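Cytochrome c family protein (Geobacter sulfurreducens, PDB 3OUQ) probably transfers electrons during iron reduction along an extended row of twelve c-type hemes, six of which belong to this N-terminal fragment. Local coordinates at residues H142-M146 against A147-A151; N126-M129 against A130-E133; K111-T114 against C115-R119. All coordinates share one frame; numbering follows the deposited sequence.

Interaction 1 (H142-M146 against A147-A151). With HEC (heme c), chain F.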
loop_
_atom_site.group_PDB
_atom_site.type_symbol
_atom_site.label_atom_id
_atom_site.label_comp_id
_atom_site.label_asym_id
_atom_site.label_seq_id
_atom_site.Cartn_x
_atom_site.Cartn_y
_atom_site.Cartn_z
ATOM N N HIS A 142 15.853 -5.378 7.397
ATOM C CA HIS A 142 16.519 -5.235 8.689
ATOM C C HIS A 142 17.218 -6.544 9.018
ATOM O O HIS A 142 16.743 -7.338 9.828
ATOM C CB HIS A 142 15.485 -4.867 9.751
ATOM C CG HIS A 142 15.063 -3.432 9.693
ATOM N ND1 HIS A 142 15.784 -2.393 10.242
ATOM C CD2 HIS A 142 14.006 -2.855 9.071
ATOM C CE1 HIS A 142 15.162 -1.249 9.942
ATOM N NE2 HIS A 142 14.077 -1.474 9.229
ATOM N N ASN A 143 18.362 -6.752 8.378
ATOM C CA ASN A 143 19.136 -7.977 8.532
ATOM C C ASN A 143 20.640 -7.721 8.629
ATOM O O ASN A 143 21.440 -8.627 8.416
ATOM C CB ASN A 143 18.853 -8.862 7.329
ATOM C CG ASN A 143 18.854 -8.072 6.032
ATOM O OD1 ASN A 143 19.840 -7.416 5.693
ATOM N ND2 ASN A 143 17.741 -8.119 5.309
ATOM N N ASP A 144 21.011 -6.487 8.949
ATOM C CA ASP A 144 22.409 -6.075 9.065
ATOM C C ASP A 144 23.112 -5.855 7.730
ATOM O O ASP A 144 24.266 -5.430 7.700
ATOM C CB ASP A 144 23.196 -7.058 9.921
ATOM C CG ASP A 144 23.042 -6.781 11.397
ATOM O OD1 ASP A 144 23.310 -7.700 12.199
ATOM O OD2 ASP A 144 22.662 -5.639 11.756
ATOM N N LYS A 145 22.423 -6.152 6.630
ATOM C CA LYS A 145 22.982 -5.905 5.308
ATOM C C LYS A 145 22.420 -4.532 4.970
ATOM O O LYS A 145 23.110 -3.518 5.044
ATOM C CB LYS A 145 22.464 -6.904 4.269
ATOM C CG LYS A 145 22.597 -8.380 4.628
ATOM C CD LYS A 145 21.902 -9.245 3.576
ATOM C CE LYS A 145 21.714 -10.679 4.053
ATOM N NZ LYS A 145 20.782 -11.446 3.166
ATOM N N MET A 146 21.138 -4.519 4.633
ATOM C CA MET A 146 20.420 -3.305 4.270
ATOM C C MET A 146 20.291 -2.334 5.442
ATOM O O MET A 146 20.807 -1.218 5.398
ATOM C CB MET A 146 19.030 -3.687 3.758
ATOM C CG MET A 146 18.694 -3.164 2.377
ATOM S SD MET A 146 17.617 -1.736 2.456
ATOM C CE MET A 146 18.774 -0.526 3.096
ATOM N N ALA A 147 19.593 -2.769 6.487
ATOM C CA ALA A 147 19.378 -1.953 7.675
ATOM C C ALA A 147 19.688 -2.773 8.920
ATOM O O ALA A 147 19.857 -3.991 8.836
ATOM C CB ALA A 147 17.947 -1.468 7.714
ATOM N N PHE A 148 19.745 -2.113 10.075
ATOM C CA PHE A 148 20.056 -2.814 11.308
ATOM C C PHE A 148 19.198 -4.050 11.504
ATOM O O PHE A 148 17.992 -4.039 11.248
ATOM C CB PHE A 148 19.959 -1.872 12.509
ATOM C CG PHE A 148 18.610 -1.245 12.708
ATOM C CD1 PHE A 148 17.559 -1.971 13.262
ATOM C CD2 PHE A 148 18.416 0.102 12.424
ATOM C CE1 PHE A 148 16.334 -1.360 13.538
ATOM C CE2 PHE A 148 17.201 0.722 12.695
ATOM C CZ PHE A 148 16.158 -0.012 13.256
ATOM N N THR A 149 19.842 -5.125 11.946
ATOM C CA THR A 149 19.172 -6.397 12.149
ATOM C C THR A 149 17.997 -6.341 13.112
ATOM O O THR A 149 17.939 -5.517 14.019
ATOM C CB THR A 149 20.162 -7.491 12.640
ATOM O OG1 THR A 149 19.518 -8.769 12.602
ATOM C CG2 THR A 149 20.616 -7.218 14.070
ATOM N N VAL A 150 17.061 -7.250 12.887
ATOM C CA VAL A 150 15.864 -7.374 13.688
ATOM C C VAL A 150 16.171 -8.318 14.860
ATOM O O VAL A 150 15.414 -8.395 15.835
ATOM C CB VAL A 150 14.726 -7.937 12.813
ATOM C CG1 VAL A 150 14.894 -9.436 12.610
ATOM C CG2 VAL A 150 13.410 -7.606 13.416
ATOM N N ALA A 151 17.289 -9.041 14.747
ATOM C CA ALA A 151 17.740 -9.965 15.787
ATOM C C ALA A 151 18.503 -9.092 16.782
ATOM O O ALA A 151 19.732 -9.101 16.835
ATOM C CB ALA A 151 18.664 -11.024 15.185
HETATM FE FE HEC F . 13.015 0.112 8.555
HETATM C CHA HEC F . 15.267 2.453 9.447
HETATM C CHB HEC F . 11.560 0.305 11.639
HETATM C CHC HEC F . 10.591 -2.059 7.516
HETATM C CHD HEC F . 14.549 -0.160 5.518
HETATM N NA HEC F . 13.348 1.140 10.207
HETATM C C1A HEC F . 14.304 2.101 10.386
HETATM C C2A HEC F . 14.257 2.649 11.717
HETATM C C3A HEC F . 13.223 2.040 12.356
HETATM C C4A HEC F . 12.670 1.089 11.408
HETATM C CMA HEC F . 12.746 2.308 13.783
HETATM C CAA HEC F . 15.221 3.694 12.274
HETATM C CBA HEC F . 14.439 4.989 12.305
HETATM C CGA HEC F . 15.262 6.149 12.802
HETATM O O1A HEC F . 16.037 5.944 13.763
HETATM O O2A HEC F . 15.127 7.263 12.243
HETATM N NB HEC F . 11.414 -0.665 9.370
HETATM C C1B HEC F . 10.990 -0.524 10.680
HETATM C C2B HEC F . 9.822 -1.350 10.935
HETATM C C3B HEC F . 9.551 -2.012 9.789
HETATM C C4B HEC F . 10.523 -1.552 8.805
HETATM C CMB HEC F . 8.979 -1.375 12.205
HETATM C CAB HEC F . 8.457 -3.058 9.569
HETATM C CBB HEC F . 7.022 -2.630 9.746
HETATM N NC HEC F . 12.651 -0.875 6.889
HETATM C C1C HEC F . 11.612 -1.772 6.628
HETATM C C2C HEC F . 11.807 -2.407 5.318
HETATM C C3C HEC F . 12.920 -1.843 4.791
HETATM C C4C HEC F . 13.421 -0.900 5.736
HETATM C CMC HEC F . 10.912 -3.461 4.688
HETATM C CAC HEC F . 13.586 -2.095 3.473
HETATM C CBC HEC F . 12.775 -1.580 2.305
HETATM N ND HEC F . 14.608 0.891 7.697
HETATM C C1D HEC F . 15.111 0.666 6.439
HETATM C C2D HEC F . 16.257 1.518 6.150
HETATM C C3D HEC F . 16.516 2.212 7.269
HETATM C C4D HEC F . 15.444 1.865 8.213
HETATM C CMD HEC F . 16.942 1.707 4.807
HETATM C CAD HEC F . 17.765 3.037 7.496
HETATM C CBD HEC F . 18.615 2.462 8.623
HETATM C CGD HEC F . 19.940 3.188 8.797
HETATM O O1D HEC F . 20.773 3.141 7.861
HETATM O O2D HEC F . 20.147 3.806 9.869
#

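Interaction 2 (N126-M129 against A130-E133). With HEC (heme c), chain G.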
loop_
_atom_site.group_PDB
_atom_site.type_symbol
_atom_site.label_atom_id
_atom_site.label_comp_id
_atom_site.label_asym_id
_atom_site.label_seq_id
_atom_site.Cartn_x
_atom_site.Cartn_y
_atom_site.Cartn_z
ATOM N N ASN A 126 0.337 -10.139 11.527
ATOM C CA ASN A 126 0.949 -10.458 12.816
ATOM C C ASN A 126 2.190 -11.331 12.633
ATOM O O ASN A 126 2.281 -12.426 13.196
ATOM C CB ASN A 126 -0.044 -11.191 13.726
ATOM C CG ASN A 126 -1.292 -10.382 13.995
ATOM O OD1 ASN A 126 -1.221 -9.200 14.343
ATOM N ND2 ASN A 126 -2.450 -11.017 13.840
ATOM N N VAL A 127 3.145 -10.856 11.840
ATOM C CA VAL A 127 4.358 -11.625 11.627
ATOM C C VAL A 127 5.165 -11.569 12.909
ATOM O O VAL A 127 5.156 -10.563 13.614
ATOM C CB VAL A 127 5.199 -11.051 10.483
ATOM C CG1 VAL A 127 4.349 -10.915 9.235
ATOM C CG2 VAL A 127 5.771 -9.718 10.888
ATOM N N THR A 128 5.859 -12.656 13.213
ATOM C CA THR A 128 6.667 -12.735 14.419
ATOM C C THR A 128 8.120 -12.348 14.128
ATOM O O THR A 128 8.522 -12.254 12.964
ATOM C CB THR A 128 6.644 -14.160 14.973
ATOM O OG1 THR A 128 7.322 -15.036 14.062
ATOM C CG2 THR A 128 5.223 -14.629 15.132
ATOM N N MET A 129 8.905 -12.119 15.178
ATOM C CA MET A 129 10.309 -11.775 14.991
ATOM C C MET A 129 11.018 -12.961 14.331
ATOM O O MET A 129 11.942 -12.788 13.536
ATOM C CB MET A 129 10.971 -11.450 16.333
ATOM C CG MET A 129 10.311 -10.304 17.081
ATOM S SD MET A 129 9.994 -8.886 16.014
ATOM C CE MET A 129 11.513 -8.660 15.398
ATOM N N ALA A 130 10.573 -14.170 14.653
ATOM C CA ALA A 130 11.166 -15.367 14.068
ATOM C C ALA A 130 11.095 -15.264 12.549
ATOM O O ALA A 130 12.105 -15.384 11.854
ATOM C CB ALA A 130 10.413 -16.601 14.534
ATOM N N GLN A 131 9.887 -15.033 12.047
ATOM C CA GLN A 131 9.642 -14.910 10.613
ATOM C C GLN A 131 10.345 -13.699 10.014
ATOM O O GLN A 131 10.729 -13.710 8.842
ATOM C CB GLN A 131 8.142 -14.814 10.368
ATOM C CG GLN A 131 7.376 -15.926 11.045
ATOM C CD GLN A 131 5.891 -15.700 11.014
ATOM O OE1 GLN A 131 5.382 -14.748 11.611
ATOM N NE2 GLN A 131 5.178 -16.568 10.309
ATOM N N MET A 132 10.502 -12.645 10.807
ATOM C CA MET A 132 11.187 -11.470 10.305
ATOM C C MET A 132 12.636 -11.875 10.046
ATOM O O MET A 132 13.274 -11.390 9.112
ATOM C CB MET A 132 11.127 -10.321 11.317
ATOM C CG MET A 132 9.730 -9.782 11.555
ATOM S SD MET A 132 9.717 -8.021 11.973
ATOM C CE MET A 132 7.990 -7.697 11.960
ATOM N N GLU A 133 13.150 -12.784 10.868
ATOM C CA GLU A 133 14.519 -13.240 10.696
ATOM C C GLU A 133 14.683 -14.039 9.422
ATOM O O GLU A 133 15.762 -14.055 8.834
ATOM C CB GLU A 133 14.971 -14.069 11.896
ATOM C CG GLU A 133 15.499 -13.214 13.027
ATOM C CD GLU A 133 16.073 -14.026 14.153
ATOM O OE1 GLU A 133 16.796 -13.447 14.991
ATOM O OE2 GLU A 133 15.804 -15.242 14.212
HETATM FE FE HEC G . 9.624 -6.972 17.177
HETATM C CHA HEC G . 6.481 -7.997 16.501
HETATM C CHB HEC G . 9.420 -8.489 20.273
HETATM C CHC HEC G . 12.952 -6.349 17.667
HETATM C CHD HEC G . 9.444 -4.646 14.695
HETATM N NA HEC G . 8.266 -8.054 18.144
HETATM C C1A HEC G . 7.065 -8.505 17.643
HETATM C C2A HEC G . 6.378 -9.347 18.581
HETATM C C3A HEC G . 7.100 -9.327 19.711
HETATM C C4A HEC G . 8.303 -8.553 19.444
HETATM C CMA HEC G . 6.653 -9.960 21.020
HETATM C CAA HEC G . 5.186 -10.230 18.323
HETATM C CBA HEC G . 5.545 -11.476 17.517
HETATM C CGA HEC G . 6.509 -12.393 18.252
HETATM O O1A HEC G . 6.204 -12.751 19.408
HETATM O O2A HEC G . 7.563 -12.755 17.679
HETATM N NB HEC G . 10.930 -7.415 18.609
HETATM C C1B HEC G . 10.677 -8.032 19.842
HETATM C C2B HEC G . 11.927 -8.251 20.545
HETATM C C3B HEC G . 12.917 -7.791 19.766
HETATM C C4B HEC G . 12.301 -7.170 18.610
HETATM C CMB HEC G . 12.127 -8.878 21.910
HETATM C CAB HEC G . 14.386 -8.097 20.018
HETATM C CBB HEC G . 15.042 -9.057 19.038
HETATM N NC HEC G . 10.973 -5.879 16.257
HETATM C C1C HEC G . 12.330 -5.744 16.546
HETATM C C2C HEC G . 12.964 -4.877 15.572
HETATM C C3C HEC G . 12.007 -4.379 14.769
HETATM C C4C HEC G . 10.745 -4.997 15.195
HETATM C CMC HEC G . 14.431 -4.564 15.439
HETATM C CAC HEC G . 12.161 -3.205 13.817
HETATM C CBC HEC G . 12.906 -3.526 12.540
HETATM N ND HEC G . 8.237 -6.383 15.919
HETATM C C1D HEC G . 8.260 -5.297 15.059
HETATM C C2D HEC G . 6.980 -5.166 14.402
HETATM C C3D HEC G . 6.226 -6.202 14.808
HETATM C C4D HEC G . 7.004 -6.954 15.738
HETATM C CMD HEC G . 6.509 -4.091 13.447
HETATM C CAD HEC G . 4.806 -6.580 14.424
HETATM C CBD HEC G . 4.708 -7.115 13.024
HETATM C CGD HEC G . 3.416 -7.849 12.783
HETATM O O1D HEC G . 3.145 -8.210 11.621
HETATM O O2D HEC G . 2.674 -8.076 13.760
#

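Interaction 3 (K111-T114 against C115-R119). With HEC (heme c), chain E.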
loop_
_atom_site.group_PDB
_atom_site.type_symbol
_atom_site.label_atom_id
_atom_site.label_comp_id
_atom_site.label_asym_id
_atom_site.label_seq_id
_atom_site.Cartn_x
_atom_site.Cartn_y
_atom_site.Cartn_z
ATOM N N LYS A 111 11.044 5.470 -3.125
ATOM C CA LYS A 111 10.421 4.249 -3.639
ATOM C C LYS A 111 9.211 3.850 -2.797
ATOM O O LYS A 111 9.114 4.242 -1.640
ATOM C CB LYS A 111 11.435 3.107 -3.648
ATOM C CG LYS A 111 12.650 3.341 -4.542
ATOM C CD LYS A 111 13.616 2.160 -4.443
ATOM C CE LYS A 111 14.799 2.313 -5.384
ATOM N NZ LYS A 111 15.734 1.160 -5.258
ATOM N N CYS A 112 8.288 3.083 -3.375
ATOM C CA CYS A 112 7.095 2.655 -2.644
ATOM C C CYS A 112 6.784 1.197 -2.893
ATOM O O CYS A 112 6.431 0.465 -1.971
ATOM C CB CYS A 112 5.859 3.452 -3.065
ATOM S SG CYS A 112 6.022 5.260 -3.081
ATOM N N ARG A 113 6.891 0.779 -4.146
ATOM C CA ARG A 113 6.587 -0.595 -4.488
ATOM C C ARG A 113 7.583 -1.588 -3.896
ATOM O O ARG A 113 7.304 -2.790 -3.855
ATOM C CB ARG A 113 6.505 -0.755 -6.006
ATOM C CG ARG A 113 5.342 0.003 -6.623
ATOM C CD ARG A 113 5.245 -0.216 -8.115
ATOM N NE ARG A 113 5.070 -1.627 -8.438
ATOM C CZ ARG A 113 5.917 -2.326 -9.186
ATOM N NH1 ARG A 113 7.002 -1.742 -9.689
ATOM N NH2 ARG A 113 5.676 -3.609 -9.433
ATOM N N THR A 114 8.725 -1.082 -3.426
ATOM C CA THR A 114 9.754 -1.926 -2.816
ATOM C C THR A 114 9.119 -2.766 -1.719
ATOM O O THR A 114 9.497 -3.918 -1.493
ATOM C CB THR A 114 10.879 -1.117 -2.130
ATOM O OG1 THR A 114 11.280 -0.014 -2.948
ATOM C CG2 THR A 114 12.075 -2.009 -1.908
ATOM N N CYS A 115 8.155 -2.170 -1.029
ATOM C CA CYS A 115 7.473 -2.867 0.040
ATOM C C CYS A 115 6.088 -3.279 -0.416
ATOM O O CYS A 115 5.742 -4.458 -0.422
ATOM C CB CYS A 115 7.351 -1.967 1.270
ATOM S SG CYS A 115 8.921 -1.272 1.872
ATOM N N HIS A 116 5.301 -2.291 -0.816
ATOM C CA HIS A 116 3.933 -2.529 -1.239
ATOM C C HIS A 116 3.718 -3.533 -2.368
ATOM O O HIS A 116 2.633 -4.101 -2.487
ATOM C CB HIS A 116 3.291 -1.185 -1.545
ATOM C CG HIS A 116 3.116 -0.337 -0.327
ATOM N ND1 HIS A 116 2.208 -0.609 0.670
ATOM C CD2 HIS A 116 3.807 0.749 0.097
ATOM C CE1 HIS A 116 2.376 0.295 1.639
ATOM N NE2 HIS A 116 3.336 1.144 1.339
ATOM N N SER A 117 4.741 -3.774 -3.182
ATOM C CA SER A 117 4.619 -4.746 -4.271
ATOM C C SER A 117 5.519 -5.936 -3.988
ATOM O O SER A 117 5.825 -6.720 -4.882
ATOM C CB SER A 117 5.022 -4.124 -5.612
ATOM O OG SER A 117 4.078 -3.160 -6.044
ATOM N N ASN A 118 5.939 -6.059 -2.734
ATOM C CA ASN A 118 6.825 -7.132 -2.306
ATOM C C ASN A 118 6.021 -8.028 -1.372
ATOM O O ASN A 118 5.878 -7.729 -0.184
ATOM C CB ASN A 118 8.021 -6.521 -1.570
ATOM C CG ASN A 118 9.213 -7.443 -1.518
ATOM O OD1 ASN A 118 9.085 -8.613 -1.198
ATOM N ND2 ASN A 118 10.386 -6.908 -1.820
ATOM N N ARG A 119 5.492 -9.124 -1.912
ATOM C CA ARG A 119 4.670 -10.042 -1.119
ATOM C C ARG A 119 5.343 -10.501 0.166
ATOM O O ARG A 119 4.670 -10.771 1.156
ATOM C CB ARG A 119 4.263 -11.259 -1.954
HETATM FE FE HEC E . 3.767 2.541 2.673
HETATM C CHA HEC E . 1.140 1.754 4.774
HETATM C CHB HEC E . 1.582 4.228 0.620
HETATM C CHC HEC E . 6.400 3.507 0.739
HETATM C CHD HEC E . 5.660 0.215 4.229
HETATM N NA HEC E . 1.798 2.871 2.682
HETATM C C1A HEC E . 0.873 2.522 3.655
HETATM C C2A HEC E . -0.473 2.862 3.229
HETATM C C3A HEC E . -0.390 3.499 2.029
HETATM C C4A HEC E . 1.033 3.511 1.690
HETATM C CMA HEC E . -1.530 4.168 1.270
HETATM C CAA HEC E . -1.727 2.510 4.000
HETATM C CBA HEC E . -2.387 1.268 3.463
HETATM C CGA HEC E . -3.684 0.960 4.181
HETATM O O1A HEC E . -4.408 0.042 3.747
HETATM O O2A HEC E . -3.979 1.638 5.189
HETATM N NB HEC E . 3.970 3.690 1.088
HETATM C C1B HEC E . 2.955 4.354 0.381
HETATM C C2B HEC E . 3.520 5.227 -0.621
HETATM C C3B HEC E . 4.883 5.092 -0.551
HETATM C C4B HEC E . 5.153 4.088 0.475
HETATM C CMB HEC E . 2.729 6.109 -1.552
HETATM C CAB HEC E . 5.932 5.845 -1.374
HETATM C CBB HEC E . 6.056 7.333 -1.104
HETATM N NC HEC E . 5.636 1.954 2.511
HETATM C C1C HEC E . 6.621 2.467 1.681
HETATM C C2C HEC E . 7.864 1.733 1.869
HETATM C C3C HEC E . 7.630 0.782 2.790
HETATM C C4C HEC E . 6.250 0.928 3.193
HETATM C CMC HEC E . 9.182 1.989 1.186
HETATM C CAC HEC E . 8.619 -0.258 3.328
HETATM C CBC HEC E . 9.951 0.288 3.842
HETATM N ND HEC E . 3.476 1.329 4.231
HETATM C C1D HEC E . 4.396 0.458 4.776
HETATM C C2D HEC E . 3.868 -0.175 5.982
HETATM C C3D HEC E . 2.572 0.189 6.076
HETATM C C4D HEC E . 2.344 1.151 5.023
HETATM C CMD HEC E . 4.637 -0.961 7.040
HETATM C CAD HEC E . 1.492 -0.432 6.939
HETATM C CBD HEC E . 1.134 -1.748 6.293
HETATM C CGD HEC E . -0.303 -2.144 6.544
HETATM O O1D HEC E . -1.203 -1.352 6.161
HETATM O O2D HEC E . -0.526 -3.243 7.118
#

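Interaction 1 (H142-M146 against A147-A151)
H142 sits against A147 and F148, the residues that follow the turn after it. This histidine closes the heme-binding C-x-x-C-H motif begun by C138 and C141. H142 CB lies near F148 O, and CG faces both that oxygen and A147 CB. H142 ND1 donates to F148 O at 2.9 Å (136° at the hydrogen). The oxygen is met on a lone pair and lies in the imidazole plane. CE1 and CD2 flank the metal, over the porphyrin nitrogens NA and NC. At the tip, H142 NE2 binds the iron of heme c (chain F) at 2.0 Å. H104 supplies the sixth ligand. A147 CB lies over one face of the H142 ring, 3.8 Å from its centroid, as a CH-pi contact. F148 makes an edge-to-face pair: the H142 edge points at the phenyl face, with centroids 4.5 Å apart. The first torsion of F148 (chi1 59°) sets CG between its backbone N and carbonyl carbon. This lays one phenyl face against H142 ND1, while CE2 at the ring edge reaches CAA of the heme.

The turn itself is closed by polar bonds. N143 OD1 accepts from K145 N at 3.0 Å, an Asx turn. D144 N donates to A147 O at 2.8 Å. D144 OD2 takes T149 N at 2.9 Å, from above the carboxylate plane.

With one ring nitrogen on iron and the other on a backbone carbonyl, rotation of the imidazole is fixed. The carbonyl bond would probably also make the ring a stronger electron donor to the iron.

Interaction 2 (N126-M129 against A130-E133)
Q131 OE1 is gripped twice by T128. The backbone N of T128 donates to Q131 OE1 at 2.7 Å, nearly straight (167° at the hydrogen), in the amide carbonyl plane and on a lone pair. T128 OG1 adds a weak bond to the same Q131 OE1 at 3.1 Å. In return, Q131 N donates to T128 OG1 at 3.3 Å. The exchange is a capping box, and T128 is the N-cap of helix 129-133. The first torsion of T128 (chi1 67°) holds OG1 between the backbone N and carbonyl carbon, where it faces the first turn. The helix then continues with M132 N to T128 O and E133 N to M129 O.

This helix start also receives heme c (chain G). V127 N donates to propionate oxygen O1D of the heme at 2.7 Å. M129 N donates to O2A, on the other propionate, at 2.9 Å. The N-terminal end of the helix, with its backbone N-H groups, is likely to favour the negative charge of the O2A propionate. M132 meets the same heme from the second residue set of the turn. M132 CE lies 3.5 Å from CBD of the heme, and M132 SD lies beside M129 CE. M132 also touches C138, which is bonded to another heme.

The contact thus joins a cap, two propionates and an axial ligand in eight residues. The M129 chain bends at chi2 and chi3 to bring SD over the porphyrin. M129 SD binds the iron at 2.3 Å, and H158 NE2 is the other axial ligand.

Interaction 3 (K111-T114 against C115-R119)
The H116 ring has C112 O at its edge, near the ring plane. The H116 ring also turns its edge to the porphyrin, with CHA near the imidazole plane. H116 NE2 binds the iron of heme c (chain E) at 2.0 Å. The second flat group is the R113 guanidinium, with S117 OG approaching it obliquely. R113 NE and S117 OG are 3.0 Å apart.

These residues form a C-x-x-C-H heme-binding motif. C112 SG and C115 SG are each bonded covalently to the heme, at CAB and CAC, both at 1.8 Å. Between them the chain makes one helical turn. C112 is its N-cap. C112 O accepts two bonds: H116 N comes in the carbonyl plane at 3.2 Å, and C115 N from above that plane at 3.3 Å. One short turn thus supplies both thioethers and an axial ligand to the same heme. S117 N closes on R113 O at 2.8 Å. N118 ND2 donates to T114 O at 3.1 Å, nearly in line with the C=O bond.

The R113 chain bends at chi3 (59°), which folds the guanidinium along S117. E53 takes a salt bridge from R113 NE and a hydrogen bond from S117 OG, and so ties the turn to helix 49-53, in the first cytochrome c7-like part of the fragment. A leucine in place of R113 would probably leave the E53 carboxylate without its charged mate, with the S117 hydroxyl as its remaining partner here.

Helix 101-104 brings H101, the other axial ligand, while D73, in a loop, accepts from R113 N at the helix start. N118 is the N-cap of helix 119-122, which follows directly.

The three contacts follow in series along the chain: interaction 3, then interaction 2, then interaction 1. All lie in the second cytochrome c7-like part of the fragment. Each supplies an axial ligand to a different heme. The centres of interactions 1 and 2 are about 13 Å apart, and the two touch: V150 packs on M129, M132 and E133 of helix 129-133. The loop of 142-151 thus joins two heme sites. Interaction 3, on helix 113-116, is about 18 Å from each of the others by centres and touches neither. It lies nearer the middle of the chain. Three heme sites in sequence along one chain are consistent with electron transfer along an extended protein.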